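Local coordinates for protein glutathione S-transferase domain (Burkholderia graminis, PDB 4MF5) that binds glutathione and, as a member of the glutathione S-transferase superfamily, probably conjugates it through its thiol to electrophilic substrates, at residues 125-128 against 133-136; 193-198 against 203-208; 100-105 against 116-121; 152-157 against 173-178. All blocks are in the same frame, centred on the assembly; numbering follows the deposited sequence.

Contact 1: residues 125-128 against 133-136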
loop_
_atom_site.group_PDB
_atom_site.type_symbol
_atom_site.label_atom_id
_atom_site.label_comp_id
_atom_site.label_asym_id
_atom_site.label_seq_id
_atom_site.Cartn_x
_atom_site.Cartn_y
_atom_site.Cartn_z
ATOM N N GLN A 125 -0.735 20.328 -2.683
ATOM C CA GLN A 125 -1.486 20.445 -1.441
ATOM C C GLN A 125 -1.493 19.141 -0.670
ATOM O O GLN A 125 -1.587 18.077 -1.265
ATOM C CB GLN A 125 -2.945 20.832 -1.733
ATOM C CG GLN A 125 -3.118 22.187 -2.354
ATOM C CD GLN A 125 -4.581 22.449 -2.590
ATOM O OE1 GLN A 125 -5.354 22.674 -1.632
ATOM N NE2 GLN A 125 -4.997 22.378 -3.856
ATOM N N LEU A 126 -1.431 19.237 0.656
ATOM C CA LEU A 126 -1.728 18.111 1.566
ATOM C C LEU A 126 -0.660 17.026 1.535
ATOM O O LEU A 126 -0.879 15.891 1.960
ATOM C CB LEU A 126 -3.150 17.568 1.372
ATOM C CG LEU A 126 -4.216 18.633 1.618
ATOM C CD1 LEU A 126 -5.602 18.060 1.408
ATOM C CD2 LEU A 126 -4.093 19.271 2.996
ATOM N N ILE A 127 0.537 17.413 1.127
ATOM C CA ILE A 127 1.730 16.601 1.312
ATOM C C ILE A 127 2.838 17.570 1.679
ATOM O O ILE A 127 2.851 18.686 1.182
ATOM C CB ILE A 127 2.039 15.758 0.046
ATOM C CG1 ILE A 127 3.065 14.664 0.334
ATOM C CG2 ILE A 127 2.418 16.650 -1.135
ATOM C CD1 ILE A 127 3.238 13.669 -0.782
ATOM N N PRO A 128 3.779 17.193 2.546
ATOM C CA PRO A 128 4.871 18.107 2.840
ATOM C C PRO A 128 5.654 18.436 1.571
ATOM O O PRO A 128 5.794 17.610 0.673
ATOM C CB PRO A 128 5.740 17.306 3.809
ATOM C CG PRO A 128 4.773 16.412 4.506
ATOM C CD PRO A 128 3.850 15.992 3.395
ATOM N N GLY A 133 9.938 14.921 4.257
ATOM C CA GLY A 133 8.546 14.932 4.651
ATOM C C GLY A 133 7.661 14.212 3.641
ATOM O O GLY A 133 6.695 13.532 4.013
ATOM N N ARG A 134 7.977 14.352 2.360
ATOM C CA ARG A 134 7.257 13.633 1.307
ATOM C C ARG A 134 7.351 12.130 1.515
ATOM O O ARG A 134 6.358 11.406 1.435
ATOM C CB ARG A 134 7.835 13.965 -0.071
ATOM C CG ARG A 134 7.290 13.063 -1.175
ATOM C CD ARG A 134 7.985 13.323 -2.500
ATOM N NE ARG A 134 7.309 12.600 -3.590
ATOM C CZ ARG A 134 6.160 12.998 -4.136
ATOM N NH1 ARG A 134 5.576 14.104 -3.740
ATOM N NH2 ARG A 134 5.608 12.308 -5.117
ATOM N N TYR A 135 8.566 11.636 1.741
ATOM C CA TYR A 135 8.734 10.200 1.958
ATOM C C TYR A 135 8.043 9.729 3.233
ATOM O O TYR A 135 7.496 8.637 3.261
ATOM C CB TYR A 135 10.212 9.780 1.898
ATOM C CG TYR A 135 10.784 9.969 0.522
ATOM C CD1 TYR A 135 10.294 9.264 -0.571
ATOM C CD2 TYR A 135 11.778 10.905 0.290
ATOM C CE1 TYR A 135 10.758 9.480 -1.846
ATOM C CE2 TYR A 135 12.249 11.132 -0.971
ATOM C CZ TYR A 135 11.732 10.439 -2.045
ATOM O OH TYR A 135 12.210 10.698 -3.310
ATOM N N GLU A 136 8.066 10.541 4.285
ATOM C CA GLU A 136 7.332 10.214 5.491
ATOM C C GLU A 136 5.828 10.104 5.231
ATOM O O GLU A 136 5.161 9.207 5.758
ATOM C CB GLU A 136 7.647 11.230 6.588
ATOM C CG GLU A 136 7.118 10.829 7.939
ATOM C CD GLU A 136 7.427 11.829 9.020
ATOM O OE1 GLU A 136 7.442 13.040 8.772
ATOM O OE2 GLU A 136 7.665 11.395 10.148
HETATM O O HOH W 1 6.403 16.435 -2.105
#
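Pro128 and Ile127 meet Gly133 and Arg134 where the loop after helix 112-123 folds back on the first turns of helix 131-161; this is a small, partly buried van der Waals contact of two apolar residues against a helix backbone and an arginine, with a water bridge. Pro128 lies directly against the glycine backbone: its CG is 3.5 Å from Gly133 O, and its CB sits 3.6 Å from Gly133 C. With no side chain on Gly133 in between, loop and helix close to 5.2 Å between Pro128 CA and Gly133 CA.

Arg134 is deposited in two conformers, and every contact of its side chain given here holds for one of them. Ile127 touches it with CD1, the end of its side chain. The CG1 branch is anti to the backbone N (chi1 -166°), which carries CD1 to 3.8 Å from Arg134 NH1 and close to Arg134 CG. The methyl approaches the guanidinium obliquely. The arginine chain runs extended from CG to NE, then turns at chi4 (77°), and NH1 ends on the same side as the loop. There a water lies in the guanidinium plane, 3.0 Å from Arg134 NH1, and donates to Pro128 O at 3.1 Å. The stronger partner of NH1 is Asp121 of helix 112-123, in a salt bridge. Ile127 also packs on Ala120 of that helix, and Arg134 of the second subunit packs against this Arg134. The arrangement is that of the interdomain linker of the glutathione S-transferase fold, which leads from the thioredoxin-like N-terminal domain into the first long helix of the all-helical C-terminal domain.

Contact 2: residues 193-198 against 203-208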
loop_
_atom_site.group_PDB
_atom_site.type_symbol
_atom_site.label_atom_id
_atom_site.label_comp_id
_atom_site.label_asym_id
_atom_site.label_seq_id
_atom_site.Cartn_x
_atom_site.Cartn_y
_atom_site.Cartn_z
ATOM N N ARG A 193 0.896 15.027 18.671
ATOM C CA ARG A 193 0.721 15.503 17.305
ATOM C C ARG A 193 -0.735 15.815 17.041
ATOM O O ARG A 193 -1.635 15.105 17.496
ATOM C CB ARG A 193 1.195 14.458 16.279
ATOM C CG ARG A 193 2.687 14.213 16.279
ATOM C CD ARG A 193 3.136 13.274 15.157
ATOM N NE ARG A 193 4.594 13.165 15.140
ATOM C CZ ARG A 193 5.320 12.345 15.902
ATOM N NH1 ARG A 193 4.745 11.468 16.726
ATOM N NH2 ARG A 193 6.656 12.387 15.830
ATOM N N GLU A 194 -0.975 16.840 16.244
ATOM C CA GLU A 194 -2.325 17.159 15.802
ATOM C C GLU A 194 -2.848 16.071 14.852
ATOM O O GLU A 194 -3.948 15.542 15.016
ATOM C CB GLU A 194 -2.343 18.524 15.106
ATOM C CG GLU A 194 -3.699 19.173 15.066
ATOM C CD GLU A 194 -4.216 19.512 16.450
ATOM O OE1 GLU A 194 -3.407 19.773 17.357
ATOM O OE2 GLU A 194 -5.431 19.504 16.636
ATOM N N TRP A 195 -2.026 15.782 13.847
ATOM C CA TRP A 195 -2.327 14.885 12.750
ATOM C C TRP A 195 -1.155 13.914 12.609
ATOM O O TRP A 195 -0.133 14.029 13.302
ATOM C CB TRP A 195 -2.563 15.695 11.458
ATOM C CG TRP A 195 -3.771 16.541 11.503
ATOM C CD1 TRP A 195 -3.819 17.896 11.592
ATOM C CD2 TRP A 195 -5.134 16.096 11.478
ATOM N NE1 TRP A 195 -5.111 18.333 11.623
ATOM C CE2 TRP A 195 -5.943 17.247 11.533
ATOM C CE3 TRP A 195 -5.745 14.836 11.415
ATOM C CZ2 TRP A 195 -7.337 17.173 11.526
ATOM C CZ3 TRP A 195 -7.118 14.771 11.395
ATOM C CH2 TRP A 195 -7.899 15.924 11.456
ATOM N N ILE A 196 -1.274 12.950 11.697
ATOM C CA ILE A 196 -0.262 11.915 11.598
ATOM C C ILE A 196 1.143 12.482 11.343
ATOM O O ILE A 196 2.128 11.986 11.897
ATOM C CB ILE A 196 -0.673 10.832 10.582
ATOM C CG1 ILE A 196 -1.858 10.049 11.135
ATOM C CG2 ILE A 196 0.493 9.914 10.237
ATOM C CD1 ILE A 196 -2.541 9.177 10.096
ATOM N N LEU A 197 1.248 13.520 10.503
ATOM C CA LEU A 197 2.542 14.121 10.195
ATOM C C LEU A 197 2.869 15.308 11.100
ATOM O O LEU A 197 3.859 15.983 10.862
ATOM C CB LEU A 197 2.622 14.541 8.732
ATOM C CG LEU A 197 2.394 13.385 7.754
ATOM C CD1 LEU A 197 2.544 13.891 6.331
ATOM C CD2 LEU A 197 3.332 12.222 7.995
ATOM N N GLY A 198 2.094 15.560 12.145
ATOM C CA GLY A 198 2.373 16.675 13.043
ATOM C C GLY A 198 1.302 17.728 12.905
ATOM O O GLY A 198 0.104 17.438 12.948
ATOM N N ILE A 203 -2.488 13.891 3.298
ATOM C CA ILE A 203 -2.972 12.674 2.701
ATOM C C ILE A 203 -2.850 11.466 3.627
ATOM O O ILE A 203 -3.584 10.492 3.442
ATOM C CB ILE A 203 -2.301 12.381 1.332
ATOM C CG1 ILE A 203 -0.780 12.233 1.427
ATOM C CG2 ILE A 203 -2.739 13.413 0.314
ATOM C CD1 ILE A 203 -0.157 11.747 0.144
ATOM N N ALA A 204 -1.914 11.467 4.585
ATOM C CA ALA A 204 -1.871 10.350 5.523
ATOM C C ALA A 204 -3.157 10.256 6.349
ATOM O O ALA A 204 -3.683 9.162 6.600
ATOM C CB ALA A 204 -0.653 10.468 6.432
ATOM N N ASP A 205 -3.657 11.401 6.796
ATOM C CA ASP A 205 -4.910 11.431 7.565
ATOM C C ASP A 205 -6.092 11.038 6.689
ATOM O O ASP A 205 -6.988 10.291 7.106
ATOM C CB ASP A 205 -5.101 12.832 8.160
ATOM C CG ASP A 205 -3.870 13.282 8.924
ATOM O OD1 ASP A 205 -3.567 12.644 9.957
ATOM O OD2 ASP A 205 -3.224 14.247 8.452
ATOM N N ILE A 206 -6.121 11.573 5.471
ATOM C CA ILE A 206 -7.193 11.277 4.535
ATOM C C ILE A 206 -7.252 9.782 4.210
ATOM O O ILE A 206 -8.331 9.217 4.062
ATOM C CB ILE A 206 -7.054 12.151 3.276
ATOM C CG1 ILE A 206 -7.246 13.631 3.656
ATOM C CG2 ILE A 206 -8.044 11.716 2.209
ATOM C CD1 ILE A 206 -6.931 14.606 2.535
ATOM N N ALA A 207 -6.083 9.135 4.111
ATOM C CA ALA A 207 -6.055 7.697 3.854
ATOM C C ALA A 207 -6.601 6.909 5.033
ATOM O O ALA A 207 -7.221 5.867 4.866
ATOM C CB ALA A 207 -4.649 7.241 3.544
ATOM N N THR A 208 -6.294 7.360 6.252
ATOM C CA THR A 208 -6.415 6.544 7.457
ATOM C C THR A 208 -7.759 6.701 8.159
ATOM O O THR A 208 -8.406 5.711 8.520
ATOM C CB THR A 208 -5.262 6.882 8.408
ATOM O OG1 THR A 208 -4.013 6.643 7.749
ATOM C CG2 THR A 208 -5.319 6.071 9.672
HETATM O O HOH W 2 -0.654 14.617 8.616
#
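Asp205, in the first turn of helix 203-216, pushes its carboxylate into the loop formed by Trp195, Ile196 and Leu197. The side chain starts beside the indole, with Asp205 CB 3.9 Å from Trp195 CE3. One bond further on, Asp205 CG is 3.5 Å from the same ring carbon, and the ring and carboxylate planes stand 59° apart. CG is anti to the carbonyl carbon (chi1 -52°), which turns the carboxylate toward the loop. Asp205 OD1, at the edge of the indole and near its plane, lies 2.9 Å from Ile196 N and takes its N-H through the syn lone pair in a nearly straight bond, 172° at the hydrogen; Ile196 CG1 is 3.3 Å from OD1. Asp205 OD2 lies 3.4 Å from Trp195 CB and accepts a hydrogen bond from a water, 2.6 Å from OD2, which itself accepts from Leu197 N. OD2 also bonds to Ser202 N, the N3-to-N-cap half of a capping box, while Ser202 OG takes the N-H one residue earlier, of Ala204; with Tyr201 packed on Ile206, this is consistent with the N-capping box and hydrophobic staple familiar at this helix start in glutathione S-transferases. On the loop side, Trp195 to Gly198 make a type I turn that presents the two amides. Ile196 runs antiparallel to the aspartate side chain: its CG2 rests 4.0 Å from Ala204 CB, and its CD1 reaches 3.8 Å from Thr208 OG1, which donates to Ala204 O.

Contact 3: residues 100-105 against 116-121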
loop_
_atom_site.group_PDB
_atom_site.type_symbol
_atom_site.label_atom_id
_atom_site.label_comp_id
_atom_site.label_asym_id
_atom_site.label_seq_id
_atom_site.Cartn_x
_atom_site.Cartn_y
_atom_site.Cartn_z
ATOM N N ASN A 100 -6.715 16.398 -17.660
ATOM C CA ASN A 100 -5.529 17.224 -17.811
ATOM C C ASN A 100 -4.442 16.798 -16.866
ATOM O O ASN A 100 -4.170 17.324 -15.799
ATOM C CB ASN A 100 -5.866 18.677 -17.748
ATOM C CG ASN A 100 -6.786 19.074 -18.867
ATOM O OD1 ASN A 100 -7.918 19.437 -18.618
ATOM N ND2 ASN A 100 -6.327 18.965 -20.103
ATOM N N GLY A 101 -3.815 15.719 -17.320
ATOM C CA GLY A 101 -2.798 15.055 -16.553
ATOM C C GLY A 101 -1.396 15.535 -16.860
ATOM O O GLY A 101 -1.177 16.479 -17.638
ATOM N N PRO A 102 -0.412 14.887 -16.253
ATOM C CA PRO A 102 0.975 15.229 -16.540
ATOM C C PRO A 102 1.303 15.141 -18.024
ATOM O O PRO A 102 0.721 14.335 -18.757
ATOM C CB PRO A 102 1.773 14.190 -15.756
ATOM C CG PRO A 102 0.830 13.711 -14.698
ATOM C CD PRO A 102 -0.538 13.763 -15.331
ATOM N N ASP A 103 2.209 15.992 -18.471
ATOM C CA ASP A 103 2.681 16.001 -19.847
ATOM C C ASP A 103 1.552 16.273 -20.817
ATOM O O ASP A 103 1.646 15.953 -21.990
ATOM C CB ASP A 103 3.444 14.716 -20.214
ATOM C CG ASP A 103 4.818 14.671 -19.583
ATOM O OD1 ASP A 103 5.354 15.742 -19.249
ATOM O OD2 ASP A 103 5.355 13.552 -19.422
ATOM N N GLY A 104 0.500 16.922 -20.324
ATOM C CA GLY A 104 -0.601 17.358 -21.158
ATOM C C GLY A 104 -1.417 16.246 -21.782
ATOM O O GLY A 104 -1.952 16.412 -22.870
ATOM N N LYS A 105 -1.522 15.125 -21.100
ATOM C CA LYS A 105 -2.299 13.996 -21.586
ATOM C C LYS A 105 -3.234 13.517 -20.475
ATOM O O LYS A 105 -2.952 13.682 -19.292
ATOM C CB LYS A 105 -1.365 12.848 -21.968
ATOM C CG LYS A 105 -0.422 13.180 -23.118
ATOM C CD LYS A 105 0.575 12.068 -23.416
ATOM C CE LYS A 105 1.960 12.391 -22.882
ATOM N NZ LYS A 105 3.004 11.520 -23.493
ATOM N N LEU A 116 -4.094 9.544 -4.117
ATOM C CA LEU A 116 -3.815 10.588 -3.136
ATOM C C LEU A 116 -2.479 11.278 -3.415
ATOM O O LEU A 116 -2.385 12.511 -3.335
ATOM C CB LEU A 116 -3.816 10.041 -1.709
ATOM C CG LEU A 116 -5.162 9.603 -1.151
ATOM C CD1 LEU A 116 -4.985 9.007 0.220
ATOM C CD2 LEU A 116 -6.147 10.755 -1.101
ATOM N N ILE A 117 -1.433 10.497 -3.699
ATOM C CA ILE A 117 -0.123 11.074 -4.008
ATOM C C ILE A 117 -0.217 11.919 -5.289
ATOM O O ILE A 117 0.286 13.036 -5.338
ATOM C CB ILE A 117 0.943 9.964 -4.117
ATOM C CG1 ILE A 117 1.122 9.291 -2.763
ATOM C CG2 ILE A 117 2.247 10.566 -4.617
ATOM C CD1 ILE A 117 1.873 7.959 -2.844
ATOM N N TYR A 118 -0.854 11.374 -6.324
ATOM C CA TYR A 118 -1.034 12.118 -7.564
ATOM C C TYR A 118 -1.721 13.462 -7.321
ATOM O O TYR A 118 -1.269 14.486 -7.814
ATOM C CB TYR A 118 -1.834 11.295 -8.582
ATOM C CG TYR A 118 -2.209 12.130 -9.775
ATOM C CD1 TYR A 118 -1.224 12.624 -10.628
ATOM C CD2 TYR A 118 -3.531 12.503 -10.014
ATOM C CE1 TYR A 118 -1.545 13.471 -11.656
ATOM C CE2 TYR A 118 -3.852 13.322 -11.077
ATOM C CZ TYR A 118 -2.852 13.810 -11.905
ATOM O OH TYR A 118 -3.108 14.628 -12.966
ATOM N N LEU A 119 -2.846 13.458 -6.619
ATOM C CA LEU A 119 -3.596 14.685 -6.408
ATOM C C LEU A 119 -2.810 15.675 -5.562
ATOM O O LEU A 119 -2.890 16.884 -5.799
ATOM C CB LEU A 119 -4.956 14.379 -5.790
ATOM C CG LEU A 119 -5.923 13.629 -6.702
ATOM C CD1 LEU A 119 -7.176 13.249 -5.920
ATOM C CD2 LEU A 119 -6.272 14.428 -7.952
ATOM N N ALA A 120 -2.064 15.199 -4.579
ATOM C CA ALA A 120 -1.248 16.085 -3.761
ATOM C C ALA A 120 -0.190 16.755 -4.636
ATOM O O ALA A 120 0.078 17.947 -4.510
ATOM C CB ALA A 120 -0.611 15.318 -2.622
ATOM N N ASP A 121 0.425 15.976 -5.507
ATOM C CA ASP A 121 1.451 16.506 -6.406
ATOM C C ASP A 121 0.862 17.472 -7.422
ATOM O O ASP A 121 1.476 18.482 -7.751
ATOM C CB ASP A 121 2.145 15.376 -7.164
ATOM C CG ASP A 121 3.065 14.546 -6.313
ATOM O OD1 ASP A 121 3.359 14.912 -5.160
ATOM O OD2 ASP A 121 3.503 13.494 -6.841
HETATM O O HOH W 3 -2.052 17.535 -14.132
#
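The loop of a beta hairpin in the thioredoxin-like domain, joining strands 95-98 and 107-110, meets the end of the Tyr118 side chain through Gly101 and Pro102. This is a small contact, and Tyr118 makes almost all of it from the helix side. With chi1 at 171° the phenol is swung away from its own N-H and out from helix 112-123 toward the loop. Pro102 comes from the opposite direction and meets the phenol obliquely: its CD is 3.6 Å from Tyr118 OH and 3.8 Å from Tyr118 CE1, and its CG is 3.9 Å from the same CE1. On the loop backbone, Gly101 CA also comes to 3.6 Å from Tyr118 OH.

The hydroxyl therefore sits among carbon atoms of the loop. It hydrogen-bonds to Asp98 OD2, at the end of strand 95-98, while the other oxygen of that carboxylate bonds to Asn100 N; Asp98 thus holds both the tyrosine and the start of the loop. A water bridges the two sides, donating firmly to Asn100 O at 2.7 Å and only weakly to Tyr118 OH at 3.3 Å. A weak bond from Gly101 N to Lys105 O spans the loop.

Around this point, Leu107 of strand 107-110 packs on both Pro102 and Tyr118, and Leu109 lies against the tyrosine too. Tyr135 of the second subunit meets the Tyr118 ring edge-to-face, while Ala131 of that subunit packs on Pro102, placing hairpin and helix 112-123 together at the dimer interface.

Contact 4: residues 152-157 against 173-178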
loop_
_atom_site.group_PDB
_atom_site.type_symbol
_atom_site.label_atom_id
_atom_site.label_comp_id
_atom_site.label_asym_id
_atom_site.label_seq_id
_atom_site.Cartn_x
_atom_site.Cartn_y
_atom_site.Cartn_z
ATOM N N PHE A 152 -8.409 -4.025 8.995
ATOM C CA PHE A 152 -9.725 -3.584 9.416
ATOM C C PHE A 152 -10.778 -4.222 8.511
ATOM O O PHE A 152 -11.852 -4.616 8.971
ATOM C CB PHE A 152 -9.881 -2.058 9.367
ATOM C CG PHE A 152 -9.132 -1.264 10.433
ATOM C CD1 PHE A 152 -8.194 -1.810 11.303
ATOM C CD2 PHE A 152 -9.385 0.090 10.522
ATOM C CE1 PHE A 152 -7.527 -1.006 12.221
ATOM C CE2 PHE A 152 -8.715 0.897 11.429
ATOM C CZ PHE A 152 -7.786 0.359 12.270
ATOM N N GLY A 153 -10.500 -4.321 7.221
ATOM C CA GLY A 153 -11.426 -4.937 6.296
ATOM C C GLY A 153 -11.707 -6.394 6.618
ATOM O O GLY A 153 -12.843 -6.846 6.506
ATOM N N GLN A 154 -10.691 -7.156 6.999
ATOM C CA GLN A 154 -10.908 -8.555 7.343
ATOM C C GLN A 154 -11.720 -8.657 8.625
ATOM O O GLN A 154 -12.594 -9.528 8.758
ATOM C CB GLN A 154 -9.620 -9.375 7.474
ATOM C CG GLN A 154 -8.711 -9.388 6.258
ATOM C CD GLN A 154 -9.473 -9.409 4.985
ATOM O OE1 GLN A 154 -10.122 -10.419 4.639
ATOM N NE2 GLN A 154 -9.418 -8.309 4.244
ATOM N N LEU A 155 -11.473 -7.779 9.599
ATOM C CA LEU A 155 -12.305 -7.760 10.799
ATOM C C LEU A 155 -13.746 -7.461 10.431
ATOM O O LEU A 155 -14.689 -8.098 10.936
ATOM C CB LEU A 155 -11.763 -6.779 11.824
ATOM C CG LEU A 155 -12.597 -6.669 13.115
ATOM C CD1 LEU A 155 -12.921 -8.052 13.698
ATOM C CD2 LEU A 155 -11.883 -5.805 14.135
ATOM N N GLY A 156 -13.968 -6.477 9.564
ATOM C CA GLY A 156 -15.308 -6.184 9.139
ATOM C C GLY A 156 -16.003 -7.393 8.539
ATOM O O GLY A 156 -17.189 -7.661 8.807
ATOM N N PHE A 157 -15.284 -8.128 7.703
ATOM C CA PHE A 157 -15.864 -9.334 7.132
ATOM C C PHE A 157 -16.252 -10.326 8.232
ATOM O O PHE A 157 -17.396 -10.745 8.310
ATOM C CB PHE A 157 -14.939 -10.015 6.121
ATOM C CG PHE A 157 -15.537 -11.286 5.610
ATOM C CD1 PHE A 157 -16.629 -11.246 4.778
ATOM C CD2 PHE A 157 -15.094 -12.528 6.066
ATOM C CE1 PHE A 157 -17.247 -12.404 4.350
ATOM C CE2 PHE A 157 -15.706 -13.703 5.635
ATOM C CZ PHE A 157 -16.782 -13.632 4.784
ATOM N N ASP A 173 -11.248 -13.184 15.858
ATOM C CA ASP A 173 -10.382 -12.805 16.958
ATOM C C ASP A 173 -8.961 -12.448 16.517
ATOM O O ASP A 173 -8.329 -11.564 17.100
ATOM C CB ASP A 173 -10.391 -13.876 18.026
ATOM C CG ASP A 173 -11.738 -13.948 18.781
ATOM O OD1 ASP A 173 -12.612 -13.070 18.574
ATOM O OD2 ASP A 173 -11.891 -14.867 19.565
ATOM N N ARG A 174 -8.468 -13.141 15.498
ATOM C CA ARG A 174 -7.183 -12.806 14.894
ATOM C C ARG A 174 -7.178 -11.351 14.412
ATOM O O ARG A 174 -6.224 -10.594 14.647
ATOM C CB ARG A 174 -6.923 -13.788 13.745
ATOM C CG ARG A 174 -5.833 -13.387 12.775
ATOM C CD ARG A 174 -5.643 -14.475 11.727
ATOM N NE ARG A 174 -4.747 -14.108 10.638
ATOM C CZ ARG A 174 -3.433 -14.172 10.690
ATOM N NH1 ARG A 174 -2.827 -14.621 11.782
ATOM N NH2 ARG A 174 -2.714 -13.792 9.632
ATOM N N TYR A 175 -8.233 -10.958 13.714
ATOM C CA TYR A 175 -8.298 -9.608 13.159
ATOM C C TYR A 175 -8.670 -8.557 14.205
ATOM O O TYR A 175 -8.299 -7.393 14.054
ATOM C CB TYR A 175 -9.155 -9.550 11.880
ATOM C CG TYR A 175 -8.570 -10.465 10.835
ATOM C CD1 TYR A 175 -7.347 -10.184 10.243
ATOM C CD2 TYR A 175 -9.188 -11.661 10.498
ATOM C CE1 TYR A 175 -6.756 -11.066 9.365
ATOM C CE2 TYR A 175 -8.614 -12.545 9.611
ATOM C CZ TYR A 175 -7.391 -12.253 9.054
ATOM O OH TYR A 175 -6.815 -13.177 8.216
ATOM N N VAL A 176 -9.341 -8.940 15.300
ATOM C CA VAL A 176 -9.494 -8.038 16.442
ATOM C C VAL A 176 -8.126 -7.709 17.016
ATOM O O VAL A 176 -7.799 -6.541 17.242
ATOM C CB VAL A 176 -10.403 -8.641 17.530
ATOM C CG1 VAL A 176 -10.356 -7.790 18.777
ATOM C CG2 VAL A 176 -11.830 -8.763 17.026
ATOM N N ALA A 177 -7.321 -8.734 17.276
ATOM C CA ALA A 177 -6.014 -8.504 17.864
ATOM C C ALA A 177 -5.159 -7.617 16.959
ATOM O O ALA A 177 -4.495 -6.690 17.424
ATOM C CB ALA A 177 -5.316 -9.829 18.138
ATOM N N GLU A 178 -5.181 -7.891 15.664
ATOM C CA GLU A 178 -4.351 -7.125 14.744
ATOM C C GLU A 178 -4.873 -5.679 14.610
ATOM O O GLU A 178 -4.084 -4.738 14.517
ATOM C CB GLU A 178 -4.283 -7.813 13.399
ATOM C CG GLU A 178 -3.479 -7.081 12.347
ATOM C CD GLU A 178 -2.037 -6.815 12.676
ATOM O OE1 GLU A 178 -1.493 -7.334 13.686
ATOM O OE2 GLU A 178 -1.406 -6.054 11.886
#
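Tyr175 packs on Gln154 and Leu155 where two neighbouring helices of the C-terminal helical bundle, 131-161 and 170-190, run roughly antiparallel. The short segments here are 8.5 Å apart at their axes, at 144° between their directions. The tight part is the tyrosine ring. Gln154 CB sits over one face in a CH-pi contact, 3.6 Å from the ring centroid and only 7° off the normal, while Arg174 CG lies over the opposite face. The ring is therefore held flat between an aliphatic carbon of each helix. Behind it, Leu155 CB is 3.8 Å from Tyr175 CB, and the packing continues to Leu155 CD1, which is 3.6 Å from Val176 CG2. Leu215 of helix 203-216 also touches Leu155, extending this apolar layer into the bundle.

The other side of helix 170-190 is loose. Asp173 and Ala177 are exposed, and their side chains leave the backbone away from helix 131-161. Gln154 OE1 and Tyr175 OH turn instead to the second subunit. The bend at chi2 carries the Gln154 amide past the ring, nearly perpendicular to it; its NE2 bonds to Pro150 O, and its OE1 to Tyr175 OH of the second subunit. This chain's Tyr175 returns the bond. Arg174, part of a glutathione site seen for this protein though that ligand is not bound to this chain, reaches Gln154 OE1 of the second subunit with NH2. Its NE, with the hydroxyl at the guanidinium edge and in its plane, donates weakly to Tyr175 OH of its own chain at 3.3 Å and 160°.

Overall arrangement
From the N terminus, contact 3 comes first: the hairpin loop after strand 95-98 is closed against helix 112-123, which follows strand 107-110. Contact 1 then closes the short linker onto helix 131-161. Contact 4 closes the connection from that helix to helix 170-190, and contact 2 closes the loop between helices 170-190 and 203-216. All four are in series; none nests or crosses. Contacts 1, 2 and 3 touch one another, joining the thioredoxin-like and helical domains through residues such as Asp121, Leu126 and Ile203. Contact 4 stands apart, about 34 Å from contact 3 between centres, yet shares helix 131-161 with contact 1. Contacts 1, 3 and 4 also touch the second subunit.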